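Predicted ancestral HMA domain of Pik-1 from Oryza spp. (Synthetic construct, PDB 7BNT) is a predicted ancestral form of the integrated HMA domain of the rice immune receptor Pik-1, whose modern forms bind effectors of the blast fungus. Local coordinates at residues A15-K18 with C19-K22. Sequence-based numbering, arbitrary orientation.
Sequences ASDK and CRSK
Ser16 OG lies against Cys19 CB and caps the start of helix 17-28, accepting from Cys19 N at 3.0 Å. Its chi1 of 68° sets the hydroxyl between its own backbone N and carbonyl carbon, from where it reaches that amide. Alongside, Ala15 CB packs on Cys19 SG at 4.0 Å, and the cysteine also touches Pro13 and Val66. A carboxylate and a guanidinium meet on another flank of the turn: Asp17 OD1 takes a hydrogen bond from Arg20 NH2 at 3.2 Å, part of a salt bridge in which the donor arrives nearly along the C-O axis. OD1 sits at the edge of the guanidinium, 20° out of its plane, and the two planes stand 80° apart. A bend at chi3 turns the guanidinium back toward Asp17, while NH1 is hydrogen-bonded to the carbonyl O of Arg43. One water accepts from Arg20 NE at 2.8 Å and donates to Asp17 OD1 and Ser21 OG; a second links Asp17 OD2 to the same hydroxyl. This is a serine N-cap followed by an i to i+3 salt bridge, opening the first helix of a ferredoxin-like βαββαβ HMA fold, with Ser16 and Cys19 probably matching the two cysteine positions of the MxCxxC metal loop of related domains.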
loop_
_atom_site.group_PDB
_atom_site.type_symbol
_atom_site.label_atom_id
_atom_site.label_comp_id
_atom_site.label_asym_id
_atom_site.label_seq_id
_atom_site.Cartn_x
_atom_site.Cartn_y
_atom_site.Cartn_z
ATOM N N ALA B 15 -1.912 -17.305 2.117
ATOM C CA ALA B 15 -2.244 -18.599 2.750
ATOM C C ALA B 15 -3.563 -18.445 3.513
ATOM O O ALA B 15 -4.358 -19.406 3.566
ATOM C CB ALA B 15 -1.124 -19.065 3.650
ATOM N N SER B 16 -3.752 -17.302 4.154
ATOM C CA SER B 16 -4.927 -17.006 5.002
ATOM C C SER B 16 -4.992 -15.502 5.226
ATOM O O SER B 16 -3.984 -14.809 5.027
ATOM C CB SER B 16 -4.856 -17.753 6.309
ATOM O OG SER B 16 -3.795 -17.247 7.108
ATOM N N ASP B 17 -6.137 -15.044 5.696
ATOM C CA ASP B 17 -6.334 -13.651 6.164
ATOM C C ASP B 17 -5.294 -13.340 7.252
ATOM O O ASP B 17 -4.671 -12.272 7.177
ATOM C CB ASP B 17 -7.779 -13.439 6.613
ATOM C CG ASP B 17 -8.075 -12.020 7.036
ATOM O OD1 ASP B 17 -7.860 -11.104 6.205
ATOM O OD2 ASP B 17 -8.496 -11.838 8.201
ATOM N N LYS B 18 -5.087 -14.243 8.207
ATOM C CA LYS B 18 -4.105 -14.092 9.306
ATOM C C LYS B 18 -2.690 -13.957 8.745
ATOM O O LYS B 18 -1.942 -13.102 9.217
ATOM C CB LYS B 18 -4.180 -15.302 10.234
ATOM C CG LYS B 18 -3.051 -15.373 11.251
ATOM C CD LYS B 18 -3.440 -16.007 12.556
ATOM C CE LYS B 18 -2.286 -16.052 13.534
ATOM N NZ LYS B 18 -2.737 -16.438 14.891
ATOM N N CYS B 19 -2.322 -14.775 7.764
ATOM C CA CYS B 19 -1.002 -14.665 7.103
ATOM C C CYS B 19 -0.830 -13.268 6.477
ATOM O O CYS B 19 0.228 -12.627 6.600
ATOM C CB CYS B 19 -0.924 -15.751 6.047
ATOM S SG CYS B 19 0.700 -15.837 5.277
ATOM N N ARG B 20 -1.833 -12.825 5.742
ATOM C CA ARG B 20 -1.783 -11.510 5.081
ATOM C C ARG B 20 -1.660 -10.419 6.157
ATOM O O ARG B 20 -0.850 -9.489 5.989
ATOM C CB ARG B 20 -3.000 -11.344 4.178
ATOM C CG ARG B 20 -2.993 -10.035 3.411
ATOM C CD ARG B 20 -4.138 -9.953 2.421
ATOM N NE ARG B 20 -5.407 -9.941 3.124
ATOM C CZ ARG B 20 -6.599 -9.817 2.559
ATOM N NH1 ARG B 20 -6.711 -9.714 1.250
ATOM N NH2 ARG B 20 -7.685 -9.819 3.314
ATOM N N SER B 21 -2.377 -10.570 7.261
ATOM C CA SER B 21 -2.296 -9.632 8.402
ATOM C C SER B 21 -0.912 -9.666 9.083
ATOM O O SER B 21 -0.426 -8.576 9.487
ATOM C CB SER B 21 -3.406 -9.919 9.359
ATOM O OG SER B 21 -4.660 -9.519 8.806
ATOM N N LYS B 22 -0.279 -10.841 9.195
ATOM C CA LYS B 22 1.110 -10.969 9.715
ATOM C C LYS B 22 2.058 -10.178 8.786
ATOM O O LYS B 22 2.973 -9.496 9.271
ATOM C CB LYS B 22 1.509 -12.441 9.825
ATOM C CG LYS B 22 2.857 -12.679 10.471
ATOM C CD LYS B 22 3.109 -14.118 10.905
ATOM C CE LYS B 22 4.429 -14.254 11.647
ATOM N NZ LYS B 22 4.411 -15.337 12.657
HETATM O O HOH W 1 -5.308 -9.286 5.881
HETATM O O HOH W 2 -6.694 -11.063 9.838
#